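Arginine kinase (Anthopleura japonica, PDB 4RF6) catalyses the reversible transfer of a phosphoryl group from ATP to L-arginine, giving N(omega)-phospho-L-arginine and ADP, and carries two phosphagen kinase units fused in one chain. Local coordinates at residues Lys31-Thr39 with Leu88-Tyr96; Lys369-Leu377 with Leu390-Lys399. All blocks are in the same frame, centred on the assembly; numbering follows the deposited sequence.

In the fold
Contact 1 lies in the first repeat of this double-domain kinase and contact 2 at the start of the second; they do not touch, their centres lying about 59 Å apart and their nearest atoms about 35 Å apart. Contact 1 (31-39 with 88-96) pairs two helices inside the small N-terminal domain of the first repeat. It borders the presumed arginine pocket, with the Ile92 side chain about 4 Å from that of Val74 and the Tyr96 side chain about 7 Å from that of Cys278, both substrate-binding by similarity. Contact 2 (369-377 with 390-399) lies at the end of the long helix 344-370, which spans the boundary between the two repeats, away from the annotated sites.

Contact 1 of 2, residues Lys31-Thr39 with Leu88-Tyr96; sequences KSLVKKYLT and LFDAIIEDY
Leu33 and Tyr37, one helical turn apart, pack against Ile92, Ala91 and Leu88. CD1 of Leu33 meets Ile92 CG2 at 3.8 Å and reaches Tyr96 CB at 3.7 Å, the Leu33 and Tyr96 side chains crossing at about a right angle. The Tyr37 ring lies between two aliphatic groups: Ala91 CB makes a CH-pi contact 3.8 Å from the ring centroid, and CG of Lys36 covers the opposite face. Leu88 CD1 closes this end of the core, touching CB of both Tyr37 and Leu38. With its CG anti to the carbonyl carbon (chi1 -60°), the Tyr37 ring runs along helix 88-96 and brings its hydroxyl to Asp95. There Tyr37 OH donates to Asp95 OD2 at 2.7 Å, on the anti side of the carboxylate, whose plane stands 76° from the ring. Lys36 NZ makes a weak, long salt bridge to the same Asp95 OD2 at 3.5 Å, so the polar edge converges on one carboxylate atom; the nearby ammonium probably stabilises its negative charge. The axes of the segments 33-37 and 88-96 approach to 9.5 Å, with their N-to-C directions at 124°, within the small helical domain of phosphagen kinases. Leu38 and Leu88 both continue onto Ile61 of helix 57-66, while backbone bonds from Leu33 and Val34 to Gly71 and Val72 tie helix 33-37 to the loop presumed to bind substrate.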
ATOM      1  N   LYS A  31      19.830 -28.161 -15.982  1.00 46.61           N
ATOM      2  CA  LYS A  31      19.847 -26.781 -16.459  1.00 45.99           C
ATOM      3  C   LYS A  31      20.898 -25.953 -15.724  1.00 40.75           C
ATOM      4  O   LYS A  31      21.052 -24.756 -15.981  1.00 38.83           O
ATOM      5  CB  LYS A  31      18.474 -26.142 -16.263  1.00 49.78           C
ATOM      6  CG  LYS A  31      17.337 -26.882 -16.946  1.00 53.89           C
ATOM      7  CD  LYS A  31      17.348 -26.657 -18.448  1.00 57.69           C
ATOM      8  CE  LYS A  31      16.163 -25.803 -18.887  1.00 61.50           C
ATOM      9  NZ  LYS A  31      14.861 -26.412 -18.483  1.00 63.67           N
ATOM     10  N   SER A  32      21.607 -26.595 -14.800  1.00 38.53           N
ATOM     11  CA  SER A  32      22.667 -25.929 -14.043  1.00 36.23           C
ATOM     12  C   SER A  32      23.752 -25.413 -14.977  1.00 32.54           C
ATOM     13  O   SER A  32      24.295 -26.167 -15.786  1.00 29.10           O
ATOM     14  CB  SER A  32      23.275 -26.876 -13.012  1.00 35.58           C
ATOM     15  OG  SER A  32      24.406 -26.300 -12.394  1.00 39.48           O
ATOM     16  N   LEU A  33      24.058 -24.123 -14.867  1.00 29.38           N
ATOM     17  CA  LEU A  33      25.062 -23.508 -15.727  1.00 27.59           C
ATOM     18  C   LEU A  33      26.465 -24.006 -15.395  1.00 30.14           C
ATOM     19  O   LEU A  33      27.299 -24.150 -16.291  1.00 30.15           O
ATOM     20  CB  LEU A  33      24.977 -21.979 -15.673  1.00 23.94           C
ATOM     21  CG  LEU A  33      23.679 -21.410 -16.263  1.00 27.79           C
ATOM     22  CD1 LEU A  33      23.701 -19.888 -16.379  1.00 28.68           C
ATOM     23  CD2 LEU A  33      23.406 -22.033 -17.622  1.00 27.41           C
ATOM     24  N   VAL A  34      26.730 -24.284 -14.119  1.00 29.86           N
ATOM     25  CA  VAL A  34      28.038 -24.820 -13.740  1.00 29.72           C
ATOM     26  C   VAL A  34      28.216 -26.249 -14.266  1.00 29.12           C
ATOM     27  O   VAL A  34      29.301 -26.623 -14.716  1.00 26.84           O
ATOM     28  CB  VAL A  34      28.311 -24.742 -12.211  1.00 22.21           C
ATOM     29  CG1 VAL A  34      27.339 -25.617 -11.429  1.00 25.06           C
ATOM     30  CG2 VAL A  34      29.755 -25.149 -11.912  1.00 21.69           C
ATOM     31  N   LYS A  35      27.147 -27.039 -14.227  1.00 33.03           N
ATOM     32  CA  LYS A  35      27.186 -28.389 -14.779  1.00 34.43           C
ATOM     33  C   LYS A  35      27.419 -28.308 -16.281  1.00 33.92           C
ATOM     34  O   LYS A  35      28.198 -29.074 -16.853  1.00 31.02           O
ATOM     35  CB  LYS A  35      25.874 -29.130 -14.504  1.00 37.06           C
ATOM     36  CG  LYS A  35      25.575 -30.231 -15.521  1.00 40.76           C
ATOM     37  CD  LYS A  35      24.589 -31.251 -14.981  1.00 42.56           C
ATOM     38  CE  LYS A  35      24.631 -32.537 -15.798  1.00 42.76           C
ATOM     39  NZ  LYS A  35      23.995 -33.668 -15.064  1.00 44.76           N
ATOM     40  N   LYS A  36      26.735 -27.357 -16.907  1.00 33.72           N
ATOM     41  CA  LYS A  36      26.783 -27.190 -18.351  1.00 37.06           C
ATOM     42  C   LYS A  36      28.173 -26.768 -18.850  1.00 36.15           C
ATOM     43  O   LYS A  36      28.603 -27.173 -19.934  1.00 37.20           O
ATOM     44  CB  LYS A  36      25.714 -26.184 -18.793  1.00 39.92           C
ATOM     45  CG  LYS A  36      25.519 -26.102 -20.298  1.00 45.09           C
ATOM     46  CD  LYS A  36      24.387 -25.151 -20.677  1.00 45.29           C
ATOM     47  CE  LYS A  36      23.036 -25.653 -20.196  1.00 45.53           C
ATOM     48  NZ  LYS A  36      21.908 -24.816 -20.711  1.00 44.10           N
ATOM     49  N   TYR A  37      28.888 -25.977 -18.057  1.00 33.20           N
ATOM     50  CA  TYR A  37      30.138 -25.392 -18.541  1.00 33.19           C
ATOM     51  C   TYR A  37      31.413 -25.739 -17.771  1.00 31.55           C
ATOM     52  O   TYR A  37      32.512 -25.437 -18.241  1.00 33.00           O
ATOM     53  CB  TYR A  37      29.986 -23.880 -18.678  1.00 30.89           C
ATOM     54  CG  TYR A  37      28.903 -23.513 -19.652  1.00 33.33           C
ATOM     55  CD1 TYR A  37      29.065 -23.750 -21.009  1.00 32.64           C
ATOM     56  CD2 TYR A  37      27.710 -22.950 -19.216  1.00 34.29           C
ATOM     57  CE1 TYR A  37      28.079 -23.425 -21.909  1.00 35.65           C
ATOM     58  CE2 TYR A  37      26.715 -22.620 -20.108  1.00 34.86           C
ATOM     59  CZ  TYR A  37      26.905 -22.861 -21.453  1.00 35.15           C
ATOM     60  OH  TYR A  37      25.920 -22.538 -22.351  1.00 35.80           O
ATOM     61  N   LEU A  38      31.283 -26.355 -16.601  1.00 27.42           N
ATOM     62  CA  LEU A  38      32.465 -26.903 -15.954  1.00 27.31           C
ATOM     63  C   LEU A  38      32.707 -28.315 -16.471  1.00 30.05           C
ATOM     64  O   LEU A  38      32.257 -29.296 -15.874  1.00 30.95           O
ATOM     65  CB  LEU A  38      32.353 -26.912 -14.433  1.00 26.51           C
ATOM     66  CG  LEU A  38      33.649 -27.367 -13.743  1.00 30.52           C
ATOM     67  CD1 LEU A  38      34.660 -26.240 -13.688  1.00 28.52           C
ATOM     68  CD2 LEU A  38      33.362 -27.905 -12.363  1.00 30.24           C
ATOM     69  N   THR A  39      33.403 -28.398 -17.601  1.00 31.57           N
ATOM     70  CA  THR A  39      33.781 -29.665 -18.205  1.00 32.69           C
ATOM     71  C   THR A  39      35.135 -30.073 -17.621  1.00 33.57           C
ATOM     72  O   THR A  39      35.848 -29.221 -17.076  1.00 31.22           O
ATOM     73  CB  THR A  39      33.849 -29.541 -19.737  1.00 36.30           C
ATOM     74  OG1 THR A  39      34.865 -28.598 -20.099  1.00 38.02           O
ATOM     75  CG2 THR A  39      32.500 -29.078 -20.303  1.00 35.70           C
ATOM     76  N   LEU A  88      35.144 -20.401 -17.772  1.00 32.90           N
ATOM     77  CA  LEU A  88      33.926 -20.828 -17.092  1.00 32.53           C
ATOM     78  C   LEU A  88      32.886 -19.705 -17.084  1.00 30.87           C
ATOM     79  O   LEU A  88      31.787 -19.865 -17.621  1.00 30.83           O
ATOM     80  CB  LEU A  88      34.231 -21.276 -15.658  1.00 29.81           C
ATOM     81  CG  LEU A  88      33.017 -21.709 -14.831  1.00 28.43           C
ATOM     82  CD1 LEU A  88      32.314 -22.879 -15.492  1.00 31.00           C
ATOM     83  CD2 LEU A  88      33.426 -22.081 -13.426  1.00 24.54           C
ATOM     84  N   PHE A  89      33.242 -18.572 -16.479  1.00 28.70           N
ATOM     85  CA  PHE A  89      32.313 -17.443 -16.330  1.00 25.34           C
ATOM     86  C   PHE A  89      31.768 -16.895 -17.658  1.00 24.20           C
ATOM     87  O   PHE A  89      30.579 -16.574 -17.751  1.00 25.16           O
ATOM     88  CB  PHE A  89      32.949 -16.308 -15.509  1.00 21.59           C
ATOM     89  CG  PHE A  89      32.991 -16.575 -14.022  1.00 22.88           C
ATOM     90  CD1 PHE A  89      31.877 -16.332 -13.228  1.00 20.50           C
ATOM     91  CD2 PHE A  89      34.147 -17.057 -13.420  1.00 22.39           C
ATOM     92  CE1 PHE A  89      31.909 -16.575 -11.860  1.00 24.14           C
ATOM     93  CE2 PHE A  89      34.194 -17.301 -12.050  1.00 20.10           C
ATOM     94  CZ  PHE A  89      33.070 -17.065 -11.269  1.00 23.01           C
ATOM     95  N   ASP A  90      32.622 -16.787 -18.675  1.00 23.23           N
ATOM     96  CA  ASP A  90      32.188 -16.241 -19.968  1.00 26.75           C
ATOM     97  C   ASP A  90      31.030 -17.030 -20.565  1.00 30.44           C
ATOM     98  O   ASP A  90      30.034 -16.463 -21.023  1.00 31.69           O
ATOM     99  CB  ASP A  90      33.343 -16.211 -20.974  1.00 28.30           C
ATOM    100  CG  ASP A  90      34.402 -15.192 -20.617  1.00 32.60           C
ATOM    101  OD1 ASP A  90      34.148 -14.365 -19.717  1.00 30.77           O
ATOM    102  OD2 ASP A  90      35.483 -15.219 -21.246  1.00 37.64           O
ATOM    103  N   ALA A  91      31.177 -18.349 -20.564  1.00 31.84           N
ATOM    104  CA  ALA A  91      30.142 -19.233 -21.085  1.00 30.89           C
ATOM    105  C   ALA A  91      28.864 -19.093 -20.265  1.00 27.32           C
ATOM    106  O   ALA A  91      27.768 -18.977 -20.814  1.00 26.81           O
ATOM    107  CB  ALA A  91      30.628 -20.666 -21.072  1.00 32.89           C
ATOM    108  N   ILE A  92      29.015 -19.106 -18.946  1.00 24.97           N
ATOM    109  CA  ILE A  92      27.880 -18.958 -18.042  1.00 25.09           C
ATOM    110  C   ILE A  92      27.148 -17.633 -18.281  1.00 27.72           C
ATOM    111  O   ILE A  92      25.921 -17.599 -18.386  1.00 29.16           O
ATOM    112  CB  ILE A  92      28.323 -19.059 -16.571  1.00 24.58           C
ATOM    113  CG1 ILE A  92      28.776 -20.484 -16.250  1.00 27.48           C
ATOM    114  CG2 ILE A  92      27.196 -18.626 -15.635  1.00 22.78           C
ATOM    115  CD1 ILE A  92      29.175 -20.697 -14.801  1.00 25.50           C
ATOM    116  N   ILE A  93      27.911 -16.549 -18.374  1.00 27.69           N
ATOM    117  CA  ILE A  93      27.337 -15.224 -18.589  1.00 28.38           C
ATOM    118  C   ILE A  93      26.552 -15.161 -19.899  1.00 31.15           C
ATOM    119  O   ILE A  93      25.377 -14.779 -19.912  1.00 30.44           O
ATOM    120  CB  ILE A  93      28.430 -14.126 -18.588  1.00 24.81           C
ATOM    121  CG1 ILE A  93      28.910 -13.843 -17.163  1.00 21.88           C
ATOM    122  CG2 ILE A  93      27.902 -12.845 -19.231  1.00 20.75           C
ATOM    123  CD1 ILE A  93      30.346 -13.311 -17.086  1.00 21.40           C
ATOM    124  N   GLU A  94      27.198 -15.545 -20.997  1.00 32.98           N
ATOM    125  CA  GLU A  94      26.567 -15.447 -22.311  1.00 32.91           C
ATOM    126  C   GLU A  94      25.366 -16.389 -22.477  1.00 32.65           C
ATOM    127  O   GLU A  94      24.516 -16.168 -23.343  1.00 36.80           O
ATOM    128  CB  GLU A  94      27.597 -15.631 -23.435  1.00 32.49           C
ATOM    129  CG  GLU A  94      28.603 -14.481 -23.539  1.00 32.89           C
ATOM    130  CD  GLU A  94      29.506 -14.591 -24.759  1.00 36.88           C
ATOM    131  OE1 GLU A  94      29.542 -15.676 -25.375  1.00 38.53           O
ATOM    132  OE2 GLU A  94      30.173 -13.590 -25.098  1.00 38.60           O
ATOM    133  N   ASP A  95      25.297 -17.433 -21.654  1.00 29.44           N
ATOM    134  CA  ASP A  95      24.113 -18.291 -21.613  1.00 29.66           C
ATOM    135  C   ASP A  95      22.990 -17.574 -20.875  1.00 30.75           C
ATOM    136  O   ASP A  95      21.956 -17.251 -21.465  1.00 32.67           O
ATOM    137  CB  ASP A  95      24.424 -19.615 -20.907  1.00 32.08           C
ATOM    138  CG  ASP A  95      23.291 -20.639 -21.025  1.00 34.60           C
ATOM    139  OD1 ASP A  95      22.104 -20.270 -20.902  1.00 36.52           O
ATOM    140  OD2 ASP A  95      23.598 -21.829 -21.238  1.00 34.74           O
ATOM    141  N   TYR A  96      23.197 -17.339 -19.579  1.00 25.51           N
ATOM    142  CA  TYR A  96      22.191 -16.710 -18.725  1.00 25.30           C
ATOM    143  C   TYR A  96      21.679 -15.403 -19.308  1.00 24.36           C
ATOM    144  O   TYR A  96      20.487 -15.122 -19.239  1.00 23.83           O
ATOM    145  CB  TYR A  96      22.751 -16.450 -17.318  1.00 25.84           C
ATOM    146  CG  TYR A  96      21.752 -15.835 -16.343  1.00 26.05           C
ATOM    147  CD1 TYR A  96      21.531 -14.461 -16.308  1.00 28.18           C
ATOM    148  CD2 TYR A  96      21.044 -16.631 -15.454  1.00 25.90           C
ATOM    149  CE1 TYR A  96      20.623 -13.899 -15.423  1.00 23.82           C
ATOM    150  CE2 TYR A  96      20.135 -16.079 -14.562  1.00 26.49           C
ATOM    151  CZ  TYR A  96      19.931 -14.713 -14.555  1.00 25.75           C
ATOM    152  OH  TYR A  96      19.040 -14.156 -13.672  1.00 27.51           O
TER

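Contact 2 of 2, residues Lys369-Leu377 with Leu390-Lys399; sequences KRSVFPEVL and LTPELFDSLK
Phe373 and Phe395 meet as an offset edge-to-face pair: the edge of Phe373 is turned to the face of Phe395, with centroids 5.6 Å apart and planes at 86°. Both side chains carry CG anti to the backbone N (chi1 -171° for Phe373), and they cross at a slant; Phe373 CD1 lies 3.7 Å from Phe395 CB. Pro392 CG lies over one face of the Phe373 ring, 3.9 Å from its centroid, while Pro374 CD sits above the opposite face, nearer the rim. That CD also leans over Phe395, so one proline methylene serves both rings. Leu390 O lies at the ring edge, in its plane, between CZ and CE1 of Phe373, 3.3 Å from CZ. Lys399 CB, four residues on from Phe395, lies over the centre of the Phe395 face turned from Pro374. This aromatic cluster holds the loop around residues 371-374 against helix 392-398 of the phosphagen kinase N-terminal region, whose first turn is N-capped by Thr391 OG1, the acceptor for Leu394 N. The same hydroxyl donates to Glu393 OE2 from above the carboxylate plane. Beyond the rings, toward the end of segment 369-377, Leu377 CD1 meets Leu390 CD2 at 3.8 Å, the two chains crossing at about a right angle. At the Ser371 end of the contact the polar links are slight: Lys399, bent at chi4, gives a weak bond from NZ to Ser371 O at 3.3 Å, and a water lies 2.7 Å from Arg370 O. The Arg370 guanidinium leads away to a salt bridge with Asp411 on helix 409-418, the helix that also touches Pro374, Leu390 and Phe395.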
ATOM      1  N   LYS A 369     -16.448  -2.665 -22.430  1.00 41.40           N
ATOM      2  CA  LYS A 369     -17.501  -3.280 -21.622  1.00 43.12           C
ATOM      3  C   LYS A 369     -18.354  -2.229 -20.897  1.00 41.63           C
ATOM      4  O   LYS A 369     -19.535  -2.457 -20.609  1.00 43.39           O
ATOM      5  CB  LYS A 369     -16.877  -4.279 -20.638  1.00 46.46           C
ATOM      6  CG  LYS A 369     -17.796  -4.810 -19.540  1.00 50.17           C
ATOM      7  CD  LYS A 369     -17.407  -6.237 -19.124  1.00 53.06           C
ATOM      8  CE  LYS A 369     -15.913  -6.511 -19.339  1.00 54.36           C
ATOM      9  NZ  LYS A 369     -15.443  -7.824 -18.792  1.00 54.92           N
ATOM     10  N   ARG A 370     -17.757  -1.072 -20.625  1.00 37.57           N
ATOM     11  CA  ARG A 370     -18.470   0.027 -19.975  1.00 35.52           C
ATOM     12  C   ARG A 370     -19.219   0.901 -20.986  1.00 35.53           C
ATOM     13  O   ARG A 370     -20.005   1.768 -20.603  1.00 33.36           O
ATOM     14  CB  ARG A 370     -17.505   0.889 -19.151  1.00 31.23           C
ATOM     15  CG  ARG A 370     -16.886   0.182 -17.950  1.00 30.73           C
ATOM     16  CD  ARG A 370     -16.163   1.161 -17.028  1.00 28.66           C
ATOM     17  NE  ARG A 370     -15.935   0.587 -15.704  1.00 28.12           N
ATOM     18  CZ  ARG A 370     -15.526   1.272 -14.638  1.00 25.94           C
ATOM     19  NH1 ARG A 370     -15.283   2.573 -14.725  1.00 20.61           N
ATOM     20  NH2 ARG A 370     -15.356   0.649 -13.481  1.00 26.24           N
ATOM     21  N   SER A 371     -18.982   0.663 -22.273  1.00 36.59           N
ATOM     22  CA  SER A 371     -19.594   1.464 -23.333  1.00 37.44           C
ATOM     23  C   SER A 371     -21.074   1.146 -23.502  1.00 37.67           C
ATOM     24  O   SER A 371     -21.788   1.833 -24.238  1.00 36.32           O
ATOM     25  CB  SER A 371     -18.886   1.209 -24.662  1.00 40.03           C
ATOM     26  OG  SER A 371     -19.059  -0.136 -25.071  1.00 37.95           O
ATOM     27  N   VAL A 372     -21.527   0.105 -22.813  1.00 41.18           N
ATOM     28  CA  VAL A 372     -22.869  -0.434 -22.991  1.00 43.85           C
ATOM     29  C   VAL A 372     -23.646  -0.438 -21.668  1.00 41.47           C
ATOM     30  O   VAL A 372     -23.053  -0.616 -20.606  1.00 39.45           O
ATOM     31  CB  VAL A 372     -22.771  -1.857 -23.591  1.00 48.70           C
ATOM     32  CG1 VAL A 372     -23.917  -2.750 -23.140  1.00 50.43           C
ATOM     33  CG2 VAL A 372     -22.693  -1.782 -25.108  1.00 48.65           C
ATOM     34  N   PHE A 373     -24.960  -0.213 -21.736  1.00 40.91           N
ATOM     35  CA  PHE A 373     -25.826  -0.283 -20.558  1.00 38.60           C
ATOM     36  C   PHE A 373     -25.619  -1.594 -19.806  1.00 39.13           C
ATOM     37  O   PHE A 373     -25.603  -2.666 -20.411  1.00 41.98           O
ATOM     38  CB  PHE A 373     -27.293  -0.144 -20.965  1.00 37.06           C
ATOM     39  CG  PHE A 373     -28.231   0.015 -19.802  1.00 35.61           C
ATOM     40  CD1 PHE A 373     -28.507   1.275 -19.289  1.00 35.19           C
ATOM     41  CD2 PHE A 373     -28.834  -1.094 -19.220  1.00 34.63           C
ATOM     42  CE1 PHE A 373     -29.369   1.431 -18.220  1.00 35.69           C
ATOM     43  CE2 PHE A 373     -29.696  -0.950 -18.155  1.00 35.52           C
ATOM     44  CZ  PHE A 373     -29.965   0.318 -17.648  1.00 36.37           C
ATOM     45  N   PRO A 374     -25.450  -1.509 -18.479  1.00 36.68           N
ATOM     46  CA  PRO A 374     -25.194  -2.703 -17.666  1.00 35.78           C
ATOM     47  C   PRO A 374     -26.373  -3.670 -17.734  1.00 39.45           C
ATOM     48  O   PRO A 374     -27.366  -3.468 -17.034  1.00 39.62           O
ATOM     49  CB  PRO A 374     -25.059  -2.141 -16.242  1.00 31.61           C
ATOM     50  CG  PRO A 374     -24.825  -0.661 -16.418  1.00 31.87           C
ATOM     51  CD  PRO A 374     -25.557  -0.289 -17.661  1.00 33.38           C
ATOM     52  N   GLU A 375     -26.250  -4.708 -18.558  1.00 45.61           N
ATOM     53  CA  GLU A 375     -27.339  -5.659 -18.785  1.00 49.36           C
ATOM     54  C   GLU A 375     -27.866  -6.307 -17.503  1.00 45.45           C
ATOM     55  O   GLU A 375     -29.051  -6.629 -17.412  1.00 44.53           O
ATOM     56  CB  GLU A 375     -26.901  -6.745 -19.773  1.00 55.89           C
ATOM     57  CG  GLU A 375     -28.040  -7.364 -20.583  1.00 63.42           C
ATOM     58  CD  GLU A 375     -28.554  -6.434 -21.670  1.00 70.58           C
ATOM     59  OE1 GLU A 375     -27.828  -5.483 -22.032  1.00 73.40           O
ATOM     60  OE2 GLU A 375     -29.683  -6.653 -22.165  1.00 72.50           O
ATOM     61  N   VAL A 376     -26.989  -6.485 -16.516  1.00 43.51           N
ATOM     62  CA  VAL A 376     -27.366  -7.115 -15.248  1.00 43.44           C
ATOM     63  C   VAL A 376     -28.473  -6.350 -14.515  1.00 44.76           C
ATOM     64  O   VAL A 376     -29.187  -6.915 -13.685  1.00 44.63           O
ATOM     65  CB  VAL A 376     -26.153  -7.293 -14.300  1.00 44.28           C
ATOM     66  CG1 VAL A 376     -25.026  -8.042 -14.987  1.00 44.79           C
ATOM     67  CG2 VAL A 376     -25.655  -5.947 -13.798  1.00 43.03           C
ATOM     68  N   LEU A 377     -28.614  -5.065 -14.828  1.00 45.93           N
ATOM     69  CA  LEU A 377     -29.628  -4.233 -14.191  1.00 50.16           C
ATOM     70  C   LEU A 377     -31.022  -4.539 -14.735  1.00 57.13           C
ATOM     71  O   LEU A 377     -32.028  -4.254 -14.084  1.00 57.10           O
ATOM     72  CB  LEU A 377     -29.308  -2.748 -14.377  1.00 47.44           C
ATOM     73  CG  LEU A 377     -28.107  -2.194 -13.615  1.00 46.39           C
ATOM     74  CD1 LEU A 377     -27.945  -0.697 -13.851  1.00 45.23           C
ATOM     75  CD2 LEU A 377     -28.244  -2.490 -12.131  1.00 45.70           C
ATOM     76  N   LEU A 390     -31.502   4.501 -13.034  1.00 28.43           N
ATOM     77  CA  LEU A 390     -30.627   4.517 -14.203  1.00 29.34           C
ATOM     78  C   LEU A 390     -31.316   3.937 -15.439  1.00 31.15           C
ATOM     79  O   LEU A 390     -31.191   2.749 -15.727  1.00 31.27           O
ATOM     80  CB  LEU A 390     -29.311   3.775 -13.942  1.00 27.36           C
ATOM     81  CG  LEU A 390     -28.265   3.960 -15.044  1.00 31.02           C
ATOM     82  CD1 LEU A 390     -27.640   5.332 -14.951  1.00 34.35           C
ATOM     83  CD2 LEU A 390     -27.187   2.892 -15.016  1.00 31.51           C
ATOM     84  N   THR A 391     -32.042   4.780 -16.164  1.00 32.81           N
ATOM     85  CA  THR A 391     -32.621   4.382 -17.443  1.00 35.03           C
ATOM     86  C   THR A 391     -31.514   4.360 -18.497  1.00 37.70           C
ATOM     87  O   THR A 391     -30.477   5.004 -18.320  1.00 34.94           O
ATOM     88  CB  THR A 391     -33.707   5.367 -17.875  1.00 35.39           C
ATOM     89  OG1 THR A 391     -33.092   6.528 -18.443  1.00 40.71           O
ATOM     90  CG2 THR A 391     -34.548   5.781 -16.683  1.00 33.87           C
ATOM     91  N   PRO A 392     -31.713   3.598 -19.586  1.00 42.64           N
ATOM     92  CA  PRO A 392     -30.726   3.596 -20.672  1.00 42.23           C
ATOM     93  C   PRO A 392     -30.538   4.966 -21.337  1.00 39.24           C
ATOM     94  O   PRO A 392     -29.421   5.279 -21.754  1.00 40.93           O
ATOM     95  CB  PRO A 392     -31.308   2.587 -21.664  1.00 46.34           C
ATOM     96  CG  PRO A 392     -32.078   1.635 -20.806  1.00 44.97           C
ATOM     97  CD  PRO A 392     -32.687   2.499 -19.727  1.00 44.60           C
ATOM     98  N   GLU A 393     -31.603   5.757 -21.443  1.00 38.01           N
ATOM     99  CA  GLU A 393     -31.492   7.105 -21.999  1.00 41.82           C
ATOM    100  C   GLU A 393     -30.619   7.974 -21.105  1.00 39.34           C
ATOM    101  O   GLU A 393     -29.745   8.704 -21.583  1.00 40.80           O
ATOM    102  CB  GLU A 393     -32.867   7.764 -22.142  1.00 48.39           C
ATOM    103  CG  GLU A 393     -33.911   6.918 -22.850  1.00 54.20           C
ATOM    104  CD  GLU A 393     -34.562   5.903 -21.930  1.00 58.18           C
ATOM    105  OE1 GLU A 393     -34.843   4.779 -22.390  1.00 61.36           O
ATOM    106  OE2 GLU A 393     -34.793   6.230 -20.748  1.00 58.49           O
ATOM    107  N   LEU A 394     -30.870   7.893 -19.802  1.00 35.50           N
ATOM    108  CA  LEU A 394     -30.078   8.615 -18.816  1.00 34.37           C
ATOM    109  C   LEU A 394     -28.627   8.146 -18.897  1.00 30.83           C
ATOM    110  O   LEU A 394     -27.698   8.958 -18.880  1.00 33.42           O
ATOM    111  CB  LEU A 394     -30.648   8.383 -17.411  1.00 37.82           C
ATOM    112  CG  LEU A 394     -30.202   9.248 -16.233  1.00 42.30           C
ATOM    113  CD1 LEU A 394     -31.311   9.325 -15.202  1.00 42.22           C
ATOM    114  CD2 LEU A 394     -28.958   8.693 -15.581  1.00 46.97           C
ATOM    115  N   PHE A 395     -28.442   6.830 -18.990  1.00 25.50           N
ATOM    116  CA  PHE A 395     -27.117   6.245 -19.141  1.00 30.10           C
ATOM    117  C   PHE A 395     -26.412   6.811 -20.371  1.00 33.82           C
ATOM    118  O   PHE A 395     -25.245   7.204 -20.305  1.00 33.06           O
ATOM    119  CB  PHE A 395     -27.212   4.723 -19.250  1.00 33.25           C
ATOM    120  CG  PHE A 395     -25.880   4.045 -19.448  1.00 34.64           C
ATOM    121  CD1 PHE A 395     -24.975   3.935 -18.397  1.00 33.32           C
ATOM    122  CD2 PHE A 395     -25.534   3.510 -20.682  1.00 32.96           C
ATOM    123  CE1 PHE A 395     -23.750   3.311 -18.576  1.00 34.58           C
ATOM    124  CE2 PHE A 395     -24.312   2.884 -20.868  1.00 34.18           C
ATOM    125  CZ  PHE A 395     -23.418   2.782 -19.814  1.00 34.34           C
ATOM    126  N   ASP A 396     -27.129   6.856 -21.490  1.00 35.54           N
ATOM    127  CA  ASP A 396     -26.559   7.356 -22.735  1.00 39.14           C
ATOM    128  C   ASP A 396     -26.179   8.838 -22.661  1.00 40.05           C
ATOM    129  O   ASP A 396     -25.142   9.245 -23.191  1.00 41.27           O
ATOM    130  CB  ASP A 396     -27.507   7.104 -23.911  1.00 46.45           C
ATOM    131  CG  ASP A 396     -27.496   5.660 -24.372  1.00 53.80           C
ATOM    132  OD1 ASP A 396     -28.502   5.224 -24.976  1.00 56.75           O
ATOM    133  OD2 ASP A 396     -26.487   4.965 -24.128  1.00 56.50           O
ATOM    134  N   SER A 397     -27.008   9.638 -21.995  1.00 37.51           N
ATOM    135  CA  SER A 397     -26.756  11.074 -21.892  1.00 39.08           C
ATOM    136  C   SER A 397     -25.563  11.407 -20.993  1.00 38.10           C
ATOM    137  O   SER A 397     -24.997  12.500 -21.089  1.00 41.88           O
ATOM    138  CB  SER A 397     -28.015  11.823 -21.425  1.00 43.31           C
ATOM    139  OG  SER A 397     -28.524  11.288 -20.210  1.00 47.90           O
ATOM    140  N   LEU A 398     -25.168  10.465 -20.137  1.00 34.43           N
ATOM    141  CA  LEU A 398     -24.120  10.727 -19.143  1.00 31.11           C
ATOM    142  C   LEU A 398     -22.840   9.891 -19.290  1.00 33.22           C
ATOM    143  O   LEU A 398     -21.785  10.289 -18.793  1.00 31.75           O
ATOM    144  CB  LEU A 398     -24.681  10.549 -17.724  1.00 33.72           C
ATOM    145  CG  LEU A 398     -25.834  11.474 -17.314  1.00 33.18           C
ATOM    146  CD1 LEU A 398     -26.355  11.119 -15.931  1.00 32.69           C
ATOM    147  CD2 LEU A 398     -25.395  12.933 -17.352  1.00 33.36           C
ATOM    148  N   LYS A 399     -22.926   8.750 -19.970  1.00 34.22           N
ATOM    149  CA  LYS A 399     -21.840   7.760 -19.963  1.00 35.23           C
ATOM    150  C   LYS A 399     -20.472   8.263 -20.447  1.00 37.67           C
ATOM    151  O   LYS A 399     -19.443   7.643 -20.167  1.00 37.19           O
ATOM    152  CB  LYS A 399     -22.248   6.499 -20.737  1.00 37.30           C
ATOM    153  CG  LYS A 399     -22.474   6.714 -22.230  1.00 41.15           C
ATOM    154  CD  LYS A 399     -23.246   5.557 -22.849  1.00 43.26           C
ATOM    155  CE  LYS A 399     -23.122   5.549 -24.367  1.00 47.18           C
ATOM    156  NZ  LYS A 399     -21.758   5.118 -24.804  1.00 50.59           N
TER
HETATM  157  O   HOH W   1     -19.159   4.256 -19.864  1.00 25.45           O